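Long-range contacts in alpha-1,3-glucanase (Streptomyces thermodiastaticus, PDB 7C7D), which hydrolyses alpha-1,3-glucan by cleaving internal alpha-1,3-glucosidic linkages, as a thermostable member of glycoside hydrolase family 87: residues Ala92-Ala97 against Asn185-Val190; Val114-Pro119 against Thr140-Tyr145; Leu331-Thr336 against Leu355-Thr360; Ala380-Tyr385 against Gln437-Pro442. All coordinates share one frame; numbering follows the deposited sequence. Where two conformers were deposited one is given.

Contacts 1 and 2 belong to the N-terminal beta-sandwich, contacts 3 and 4 to the parallel beta-helix that follows it. The centres of contacts 1 and 2 lie about 10 Å apart, and strands 188-196 and 109-117 join them in one sheet, with Thr-189 O 2.9 Å from Ser-117 N in a probable hydrogen bond. The calcium ion lies about 5 Å from the side chain of Ala-92 and about 10 Å from that of Tyr-116. Contacts 3 and 4, centres about 11 Å apart, join where strand 355-357 pairs with strand 379-382. Contacts 2 and 3 stay about 16 Å apart (nearest atoms), though Lys-144 and Tyr-145 of contact 2 reach Glu-296 and His-326 of the beta-helix.

Contact 1: residues Ala92-Ala97 against Asn185-Val190; sequences AVRLDA and NVQVTV
Val-93 and Leu-95 face Val-190 and Val-188 as hydrogen-bonded pairs of an antiparallel sheet, strand 92-95 running at 158° to strand 188-190. Each pair exchanges two backbone bonds, among them Leu-95 N to Val-188 O at 2.8 Å. Arg-94 and Thr-189 form the non-hydrogen-bonded pair between them, and there the CA atoms close to 4.1 Å. The four aliphatic residues share the face turned to the core of the sandwich, where Leu-95 CD1 lies 3.8 Å from Val-190 CG2 and both touch strand 178-183 of the opposing sheet. Branched and apolar, they suit that dry interior.

The other face carries Ala-92, Arg-94 and Thr-189. Ala-92 CB sits 3.6 Å from Thr-189 CG2 and close to Val-190 O, a place that suits a single methyl; the calcium ion lies about 5 Å from it. Gln-187 holds its CG anti to the backbone N (chi1 -176°), which carries the extended chain across Leu-95 O to Asp-96. Gln-187 NE2 donates to Asp-96 OD1 at 2.8 Å and 165°, meeting the oxygen nearly head-on, with amide and carboxylate almost coplanar. The same amide leans on the methylenes of Arg-94, Arg-94 CD being 3.5 Å from Gln-187 NE2. With an alanine in place of Gln-187, Asp-96 OD1 would probably be left without this N-H and the arginine chain without its cover.

A side-chain bond thus takes over where strand pairing stops. At the other end, Asp-191 follows paired Val-190 and Gln-91 precedes Ala-92, which is consistent with the pairing helping to place these two calcium ligands.

Contact 2: residues Val114-Pro119 against Thr140-Tyr145; sequences VAYSVP and TVTSKY
Tyr-116 is the first residue of 114-119 to reach segment 140-145, and it does so with its whole ring. Its CG stands between the backbone N and the carbonyl carbon (chi1 72°), which swings the ring off strand 109-117 toward Val-141. The methyl CG1 of Val-141 sits over the middle of one ring face, 3.6 Å from the centroid and 10° off the normal, a well-centred CH-pi contact. At the far edge of the ring the hydroxyl accepts Thr-142 N at 2.9 Å, the N-H pointing nearly straight at OH (162°). A weak bond to Asp-163 also involves this oxygen.

Val-118 follows with its two methyls divided. Val-118 CG1 packs on Val-141 CB at 4.0 Å, while Val-118 CG2 presses on the peptide between Thr-142 and Ser-143, 3.4 Å from Thr-142 C. Its backbone N donates to a water at 3.1 Å, which probably bonds in turn to Thr-142 O. At Pro-119 the carbonyl O comes 3.4 Å from Ser-143 CB; the serine hydroxyl itself bonds to Gln-122. Thr-142 OG1 accepts from Lys-144 N, an ST turn at the end of the strand.

Tyrosine suits its place because it joins a flat apolar face to a hydroxyl at its far end. The ring fills the space between the two sheets of the sandwich, and the hydroxyl satisfies a backbone N-H of strand 133-142, which lies at the margin of its sheet.

Contact 3: residues Leu331-Thr336 against Leu355-Thr360; sequences LWLTGT and LNLNGT
Leu-333 and Leu-357 lie side by side and point the same way, with Leu-333 CD1 3.6 Å from Leu-357 CD2. Leu-333 also crosses Leu-355, the two CD1 methyls 4.1 Å apart, and Leu-355 CD1 leans in turn on Leu-331 CB. Leucine suits these positions, since all four side chains enter the interior of the coil, where flexible apolar ends interlock.

On the other face Trp-332 dominates. Its CG is anti to the backbone N (chi1 -175°), and the indole lies along the strand toward Asn-358. Thr-334 sets its CG2 methyl over one face of the ring, 3.3 Å above the plane and near the rim, and the same methyl flanks Asn-358 CB at 4.0 Å. If an alanine stood in place of Trp-332, the Thr-334 methyl would probably lose the ring face it rests on and be freer to turn.

The backbones run parallel. Asn-356 N bonds to Leu-331 O at 2.9 Å and Asn-358 N to Leu-333 O at 2.8 Å, with Leu-333 N donating to Asn-356 O between them. Beyond the strands a water joins Gly-335 N to Asn-358 O.

These are successive rungs of a pectate lyase-like parallel beta-helix. Strand 309-311 continues the sheet beside 331-333, and strand 379-382 beside 355-357, where Trp-382 packs on both Asn-356 and Asn-358.

Contact 4: residues Ala380-Tyr385 against Gln437-Pro442; sequences AMWSLY and QKFAEP
The indole of Trp-382 stands up from the end of its strand like a fin, and loop 437-442 wraps around its outer side. Lys-438 O meets the pyrrole edge close to the ring plane and accepts from Trp-382 NE1 at 2.9 Å. Phe-439 comes against one face of the fin: its edge points at the five-membered ring, centroids 5.6 Å apart and planes at 86°, a T-shaped stack. Its CB touches Trp-382 CZ2 at 3.5 Å, with the Ala-440 methyl close by.

Leu-384 backs the opposite face, with CG 3.4 Å above the ring plane toward the rim. Leu-384 CD2 then fits the hollow made by the carbonyls of Ala-440 and Pro-442, 3.5 Å from Ala-440 O. Pro-442, after a cis peptide bond, brings its CD obliquely to Tyr-385 CD1 at 4.2 Å and turns its carbonyl in to accept Tyr-385 N at 2.8 Å. Within the loop a salt bridge links Lys-438 NZ and Glu-441 OE2.

Tryptophan suits the spot by joining a broad apolar surface to one directed N-H. That N-H and the backbone N of Tyr-385 fasten two irregular segments, while the apolar groups between probably help hold the loop against the coil.

Contact 1: residues Ala92-Ala97 against Asn185-Val190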
# COMPACT_ATOMS: atom_id res chain seq x y z
N ALA A 92 18.04 1.44 7.20
CA ALA A 92 17.97 2.88 7.05
C ALA A 92 19.29 3.44 7.57
O ALA A 92 20.16 2.70 8.04
CB ALA A 92 16.76 3.45 7.80
N VAL A 93 19.43 4.76 7.51
CA VAL A 93 20.66 5.43 7.94
C VAL A 93 20.29 6.51 8.95
O VAL A 93 19.56 7.45 8.62
CB VAL A 93 21.43 6.03 6.75
CG1 VAL A 93 22.67 6.74 7.25
CG2 VAL A 93 21.82 4.94 5.75
N ARG A 94 20.81 6.38 10.16
CA ARG A 94 20.57 7.35 11.22
C ARG A 94 21.59 8.47 11.09
O ARG A 94 22.81 8.21 11.12
CB ARG A 94 20.69 6.69 12.59
CG ARG A 94 20.41 7.66 13.74
CD ARG A 94 20.33 6.93 15.07
NE ARG A 94 21.63 6.43 15.50
CZ ARG A 94 21.92 5.15 15.67
NH1 ARG A 94 21.01 4.21 15.43
NH2 ARG A 94 23.13 4.79 16.07
N LEU A 95 21.11 9.69 10.92
CA LEU A 95 21.97 10.86 10.81
C LEU A 95 21.83 11.67 12.09
O LEU A 95 20.79 12.29 12.32
CB LEU A 95 21.55 11.72 9.62
CG LEU A 95 21.51 11.07 8.24
CD1 LEU A 95 21.03 12.08 7.21
CD2 LEU A 95 22.88 10.52 7.86
N ASP A 96 22.86 11.68 12.91
CA ASP A 96 22.96 12.73 13.90
C ASP A 96 23.04 14.06 13.18
O ASP A 96 23.50 14.15 12.02
CB ASP A 96 24.26 12.60 14.69
CG ASP A 96 24.21 11.52 15.76
OD1 ASP A 96 23.11 11.15 16.18
OD2 ASP A 96 25.30 11.03 16.15
N ALA A 97 22.66 15.13 13.88
CA ALA A 97 23.31 16.37 13.48
C ALA A 97 24.80 16.04 13.52
O ALA A 97 25.42 16.06 14.58
CB ALA A 97 22.90 17.51 14.47
N ASN A 185 19.41 19.97 12.72
CA ASN A 185 18.71 20.41 13.93
C ASN A 185 17.85 19.32 14.57
O ASN A 185 17.09 19.62 15.50
CB ASN A 185 17.86 21.66 13.66
CG ASN A 185 16.88 21.46 12.51
OD1 ASN A 185 16.41 20.35 12.27
ND2 ASN A 185 16.57 22.54 11.81
N VAL A 186 17.92 18.09 14.07
CA VAL A 186 17.22 16.95 14.64
C VAL A 186 17.85 15.71 14.04
O VAL A 186 18.33 15.73 12.90
CB VAL A 186 15.69 17.02 14.36
CG1 VAL A 186 15.40 16.99 12.86
CG2 VAL A 186 14.95 15.90 15.09
N GLN A 187 17.87 14.63 14.81
CA GLN A 187 18.42 13.37 14.31
C GLN A 187 17.40 12.73 13.38
O GLN A 187 16.25 12.52 13.77
CB GLN A 187 18.74 12.45 15.48
CG GLN A 187 19.41 11.14 15.11
CD GLN A 187 19.47 10.20 16.30
OE1 GLN A 187 18.44 9.68 16.73
NE2 GLN A 187 20.66 9.99 16.83
N VAL A 188 17.80 12.42 12.15
CA VAL A 188 16.89 11.93 11.14
C VAL A 188 17.35 10.55 10.69
O VAL A 188 18.52 10.38 10.30
CB VAL A 188 16.79 12.88 9.93
CG1 VAL A 188 15.73 12.38 8.94
CG2 VAL A 188 16.49 14.31 10.38
N THR A 189 16.45 9.58 10.72
CA THR A 189 16.73 8.26 10.18
C THR A 189 16.14 8.22 8.77
O THR A 189 14.92 8.27 8.60
CB THR A 189 16.15 7.18 11.08
OG1 THR A 189 16.81 7.26 12.36
CG2 THR A 189 16.38 5.79 10.49
N VAL A 190 17.01 8.18 7.77
CA VAL A 190 16.60 8.25 6.37
C VAL A 190 16.49 6.83 5.82
O VAL A 190 17.44 6.05 5.89
CB VAL A 190 17.58 9.09 5.54
CG1 VAL A 190 17.12 9.18 4.10
CG2 VAL A 190 17.72 10.49 6.15

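Contact 2: residues Val114-Pro119 against Thr140-Tyr145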
# COMPACT_ATOMS: atom_id res chain seq x y z
N VAL A 114 11.33 11.84 0.35
CA VAL A 114 12.20 11.12 1.28
C VAL A 114 11.35 10.48 2.37
O VAL A 114 10.55 11.16 3.02
CB VAL A 114 13.24 12.06 1.90
CG1 VAL A 114 14.13 11.30 2.87
CG2 VAL A 114 14.07 12.72 0.82
N ALA A 115 11.52 9.17 2.56
CA ALA A 115 10.92 8.47 3.69
C ALA A 115 11.91 8.48 4.84
O ALA A 115 13.08 8.12 4.67
CB ALA A 115 10.56 7.04 3.29
N TYR A 116 11.44 8.88 6.02
CA TYR A 116 12.34 9.15 7.13
C TYR A 116 11.56 8.98 8.43
O TYR A 116 10.33 8.94 8.44
CB TYR A 116 12.87 10.59 7.06
CG TYR A 116 11.75 11.55 7.40
CD1 TYR A 116 10.82 11.93 6.44
CD2 TYR A 116 11.55 11.98 8.72
CE1 TYR A 116 9.73 12.73 6.77
CE2 TYR A 116 10.46 12.76 9.05
CZ TYR A 116 9.57 13.14 8.08
OH TYR A 116 8.50 13.94 8.40
N SER A 117 12.30 8.94 9.54
CA SER A 117 11.72 8.99 10.88
C SER A 117 12.53 9.96 11.73
O SER A 117 13.76 10.06 11.58
CB SER A 117 11.77 7.60 11.52
OG SER A 117 11.18 7.59 12.81
N VAL A 118 11.86 10.69 12.61
CA VAL A 118 12.54 11.45 13.68
C VAL A 118 11.94 11.01 14.99
O VAL A 118 10.83 10.45 15.04
CB VAL A 118 12.42 12.98 13.46
CG1 VAL A 118 13.08 13.40 12.17
CG2 VAL A 118 10.97 13.44 13.55
N PRO A 119 12.62 11.26 16.11
CA PRO A 119 12.12 10.78 17.40
C PRO A 119 10.77 11.40 17.75
O PRO A 119 10.48 12.55 17.42
CB PRO A 119 13.20 11.22 18.39
CG PRO A 119 14.44 11.29 17.56
CD PRO A 119 13.98 11.83 16.24
N THR A 140 10.99 19.54 5.41
CA THR A 140 10.41 19.53 6.75
C THR A 140 10.30 18.08 7.22
O THR A 140 9.76 17.23 6.51
CB THR A 140 9.03 20.19 6.73
OG1 THR A 140 9.16 21.54 6.29
CG2 THR A 140 8.40 20.16 8.12
N VAL A 141 10.81 17.80 8.41
CA VAL A 141 10.74 16.47 8.99
C VAL A 141 10.07 16.56 10.35
O VAL A 141 10.35 17.46 11.14
CB VAL A 141 12.13 15.79 9.09
CG1 VAL A 141 12.64 15.40 7.71
CG2 VAL A 141 13.13 16.70 9.78
N THR A 142 9.16 15.62 10.61
CA THR A 142 8.40 15.68 11.85
C THR A 142 7.97 14.28 12.27
O THR A 142 7.94 13.34 11.47
CB THR A 142 7.17 16.58 11.71
OG1 THR A 142 6.50 16.66 12.98
CG2 THR A 142 6.20 16.04 10.66
N SER A 143 7.64 14.17 13.56
CA SER A 143 7.04 12.98 14.14
C SER A 143 5.54 13.12 14.30
O SER A 143 4.89 12.17 14.76
CB SER A 143 7.67 12.68 15.51
OG SER A 143 7.52 13.80 16.38
N LYS A 144 4.97 14.25 13.88
CA LYS A 144 3.56 14.55 14.13
C LYS A 144 2.64 13.46 13.57
O LYS A 144 1.65 13.10 14.20
CB LYS A 144 3.21 15.91 13.53
CG LYS A 144 1.72 16.21 13.54
CD LYS A 144 1.40 17.57 12.94
CE LYS A 144 -0.09 17.85 13.04
NZ LYS A 144 -0.46 19.16 12.46
N TYR A 145 2.96 12.94 12.39
CA TYR A 145 2.09 11.98 11.70
C TYR A 145 2.48 10.54 11.98
O TYR A 145 1.91 9.63 11.38
CB TYR A 145 2.09 12.26 10.20
CG TYR A 145 1.85 13.71 9.89
CD1 TYR A 145 0.58 14.25 9.99
CD2 TYR A 145 2.89 14.54 9.53
CE1 TYR A 145 0.35 15.59 9.73
CE2 TYR A 145 2.68 15.88 9.26
CZ TYR A 145 1.41 16.40 9.36
OH TYR A 145 1.20 17.73 9.09
O HOH W 1 8.85 10.41 12.20

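Contact 3: residues Leu331-Thr336 against Leu355-Thr360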
# COMPACT_ATOMS: atom_id res chain seq x y z
N LEU A 331 -8.99 5.81 0.12
CA LEU A 331 -10.31 5.67 -0.49
C LEU A 331 -11.02 4.51 0.19
O LEU A 331 -10.63 3.35 0.03
CB LEU A 331 -10.22 5.43 -2.00
CG LEU A 331 -9.60 6.55 -2.85
CD1 LEU A 331 -8.09 6.41 -2.96
CD2 LEU A 331 -10.23 6.58 -4.24
N TRP A 332 -12.05 4.85 0.97
CA TRP A 332 -12.91 3.86 1.59
C TRP A 332 -14.18 3.86 0.75
O TRP A 332 -14.99 4.78 0.84
CB TRP A 332 -13.18 4.27 3.03
CG TRP A 332 -13.95 3.24 3.75
CD1 TRP A 332 -13.47 2.07 4.25
CD2 TRP A 332 -15.35 3.26 4.02
NE1 TRP A 332 -14.48 1.36 4.83
CE2 TRP A 332 -15.65 2.07 4.71
CE3 TRP A 332 -16.38 4.17 3.75
CZ2 TRP A 332 -16.94 1.76 5.14
CZ3 TRP A 332 -17.66 3.87 4.18
CH2 TRP A 332 -17.93 2.67 4.87
N LEU A 333 -14.32 2.85 -0.11
CA LEU A 333 -15.32 2.86 -1.16
C LEU A 333 -16.44 1.88 -0.85
O LEU A 333 -16.18 0.71 -0.52
CB LEU A 333 -14.68 2.54 -2.52
CG LEU A 333 -13.70 3.62 -2.99
CD1 LEU A 333 -12.73 3.09 -4.05
CD2 LEU A 333 -14.45 4.85 -3.52
N THR A 334 -17.68 2.36 -0.95
CA THR A 334 -18.86 1.54 -0.71
C THR A 334 -19.91 1.93 -1.73
O THR A 334 -19.83 2.98 -2.37
CB THR A 334 -19.45 1.82 0.67
OG1 THR A 334 -19.80 3.22 0.78
CG2 THR A 334 -18.47 1.46 1.77
N GLY A 335 -20.92 1.07 -1.88
CA GLY A 335 -22.03 1.42 -2.74
C GLY A 335 -21.65 1.37 -4.21
O GLY A 335 -20.80 0.57 -4.63
N THR A 336 -22.28 2.23 -4.99
CA THR A 336 -22.10 2.18 -6.44
C THR A 336 -20.81 2.89 -6.84
O THR A 336 -20.68 4.11 -6.66
CB THR A 336 -23.29 2.82 -7.14
OG1 THR A 336 -24.48 2.14 -6.75
CG2 THR A 336 -23.13 2.75 -8.66
N LEU A 355 -6.56 1.81 0.19
CA LEU A 355 -7.84 1.77 -0.49
C LEU A 355 -8.53 0.48 -0.09
O LEU A 355 -7.90 -0.58 -0.04
CB LEU A 355 -7.65 1.82 -2.02
CG LEU A 355 -8.87 1.62 -2.91
CD1 LEU A 355 -8.71 2.38 -4.23
CD2 LEU A 355 -9.13 0.13 -3.20
N ASN A 356 -9.84 0.57 0.16
CA ASN A 356 -10.65 -0.59 0.48
C ASN A 356 -11.92 -0.55 -0.36
O ASN A 356 -12.67 0.43 -0.30
CB ASN A 356 -11.00 -0.62 1.96
CG ASN A 356 -11.54 -1.96 2.41
OD1 ASN A 356 -12.11 -2.70 1.61
ND2 ASN A 356 -11.34 -2.30 3.67
N LEU A 357 -12.16 -1.61 -1.14
CA LEU A 357 -13.44 -1.79 -1.81
C LEU A 357 -14.33 -2.54 -0.83
O LEU A 357 -14.34 -3.77 -0.78
CB LEU A 357 -13.28 -2.55 -3.11
CG LEU A 357 -12.33 -1.94 -4.14
CD1 LEU A 357 -12.34 -2.77 -5.42
CD2 LEU A 357 -12.69 -0.50 -4.44
N ASN A 358 -15.07 -1.78 -0.02
CA ASN A 358 -15.88 -2.37 1.05
C ASN A 358 -17.30 -2.65 0.55
O ASN A 358 -18.28 -2.04 0.95
CB ASN A 358 -15.87 -1.48 2.29
CG ASN A 358 -16.49 -2.16 3.50
OD1 ASN A 358 -16.64 -3.38 3.54
ND2 ASN A 358 -16.85 -1.36 4.50
N GLY A 359 -17.38 -3.62 -0.35
CA GLY A 359 -18.65 -4.15 -0.83
C GLY A 359 -19.18 -3.42 -2.04
O GLY A 359 -18.92 -2.24 -2.27
N THR A 360 -19.93 -4.16 -2.86
CA THR A 360 -20.75 -3.63 -3.94
C THR A 360 -19.94 -3.15 -5.14
O THR A 360 -20.53 -2.67 -6.11
CB THR A 360 -21.71 -2.52 -3.46
OG1 THR A 360 -22.21 -2.85 -2.16
CG2 THR A 360 -22.89 -2.33 -4.41
O HOH W 2 -16.55 -1.04 -2.73
O HOH W 3 -18.14 0.18 -4.59
O HOH W 4 -20.78 -1.18 -0.06

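Contact 4: residues Ala380-Tyr385 against Gln437-Pro442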
# COMPACT_ATOMS: atom_id res chain seq x y z
N ALA A 380 -7.28 -3.42 -0.20
CA ALA A 380 -8.15 -4.47 0.29
C ALA A 380 -9.47 -4.47 -0.47
O ALA A 380 -9.94 -3.43 -0.94
CB ALA A 380 -8.44 -4.32 1.79
N MET A 381 -10.05 -5.66 -0.57
CA MET A 381 -11.44 -5.84 -0.97
C MET A 381 -12.13 -6.60 0.15
O MET A 381 -11.69 -7.68 0.54
CB MET A 381 -11.52 -6.64 -2.27
CG MET A 381 -10.84 -5.99 -3.44
SD MET A 381 -11.30 -6.82 -4.97
CE MET A 381 -9.98 -6.28 -6.06
N TRP A 382 -13.20 -6.03 0.69
CA TRP A 382 -13.92 -6.66 1.78
C TRP A 382 -15.38 -6.74 1.36
O TRP A 382 -16.08 -5.73 1.35
CB TRP A 382 -13.75 -5.86 3.06
CG TRP A 382 -14.40 -6.46 4.27
CD1 TRP A 382 -14.74 -7.77 4.45
CD2 TRP A 382 -14.78 -5.77 5.46
NE1 TRP A 382 -15.33 -7.93 5.69
CE2 TRP A 382 -15.36 -6.72 6.33
CE3 TRP A 382 -14.70 -4.44 5.87
CZ2 TRP A 382 -15.85 -6.37 7.59
CZ3 TRP A 382 -15.18 -4.09 7.12
CH2 TRP A 382 -15.75 -5.06 7.97
N SER A 383 -15.83 -7.94 1.00
CA SER A 383 -17.14 -8.11 0.37
C SER A 383 -18.24 -8.25 1.42
O SER A 383 -18.91 -9.27 1.55
CB SER A 383 -17.11 -9.28 -0.60
OG SER A 383 -16.50 -8.87 -1.82
N LEU A 384 -18.43 -7.16 2.15
CA LEU A 384 -19.60 -6.99 3.00
C LEU A 384 -20.75 -6.43 2.18
O LEU A 384 -20.54 -5.69 1.21
CB LEU A 384 -19.29 -5.97 4.09
CG LEU A 384 -18.66 -6.39 5.42
CD1 LEU A 384 -18.97 -5.33 6.46
CD2 LEU A 384 -19.17 -7.75 5.88
N TYR A 385 -21.98 -6.78 2.58
CA TYR A 385 -23.22 -6.26 2.00
C TYR A 385 -23.52 -6.85 0.62
O TYR A 385 -24.61 -7.39 0.40
CB TYR A 385 -23.25 -4.73 1.93
CG TYR A 385 -22.68 -4.02 3.14
CD1 TYR A 385 -23.25 -4.16 4.39
CD2 TYR A 385 -21.56 -3.20 3.02
CE1 TYR A 385 -22.73 -3.50 5.50
CE2 TYR A 385 -21.02 -2.55 4.11
CZ TYR A 385 -21.61 -2.70 5.35
OH TYR A 385 -21.08 -2.05 6.44
N GLN A 437 -12.01 -14.81 5.66
CA GLN A 437 -12.21 -14.21 6.97
C GLN A 437 -13.27 -13.12 6.85
O GLN A 437 -13.10 -12.16 6.09
CB GLN A 437 -10.89 -13.63 7.49
CG GLN A 437 -10.96 -13.13 8.93
CD GLN A 437 -9.60 -12.82 9.53
OE1 GLN A 437 -8.59 -12.83 8.83
NE2 GLN A 437 -9.58 -12.54 10.83
N LYS A 438 -14.36 -13.26 7.59
CA LYS A 438 -15.51 -12.40 7.33
C LYS A 438 -15.49 -11.08 8.09
O LYS A 438 -15.93 -10.06 7.56
CB LYS A 438 -16.82 -13.15 7.59
CG LYS A 438 -17.08 -13.52 9.02
CD LYS A 438 -18.36 -14.33 9.12
CE LYS A 438 -18.65 -14.76 10.54
NZ LYS A 438 -19.93 -15.51 10.60
N PHE A 439 -15.00 -11.08 9.34
CA PHE A 439 -15.01 -9.92 10.23
C PHE A 439 -16.40 -9.48 10.69
O PHE A 439 -16.57 -9.10 11.85
CB PHE A 439 -14.25 -8.72 9.65
CG PHE A 439 -12.82 -9.03 9.28
CD1 PHE A 439 -11.83 -9.07 10.25
CD2 PHE A 439 -12.47 -9.24 7.97
CE1 PHE A 439 -10.52 -9.35 9.91
CE2 PHE A 439 -11.16 -9.51 7.61
CZ PHE A 439 -10.19 -9.56 8.59
N ALA A 440 -17.39 -9.49 9.79
CA ALA A 440 -18.75 -9.05 10.11
C ALA A 440 -19.70 -9.66 9.09
O ALA A 440 -19.28 -10.36 8.16
CB ALA A 440 -18.84 -7.52 10.12
N GLU A 441 -20.99 -9.38 9.25
CA GLU A 441 -22.01 -9.87 8.34
C GLU A 441 -22.84 -8.70 7.82
O GLU A 441 -22.94 -7.67 8.49
CB GLU A 441 -22.94 -10.88 9.04
CG GLU A 441 -22.26 -12.19 9.45
CD GLU A 441 -22.06 -13.16 8.29
OE1 GLU A 441 -22.40 -12.81 7.14
OE2 GLU A 441 -21.57 -14.28 8.54
N PRO A 442 -23.46 -8.83 6.63
CA PRO A 442 -23.46 -10.00 5.74
C PRO A 442 -22.22 -10.03 4.85
O PRO A 442 -21.94 -9.08 4.13
CB PRO A 442 -24.71 -9.79 4.90
CG PRO A 442 -24.86 -8.32 4.82
CD PRO A 442 -24.37 -7.78 6.14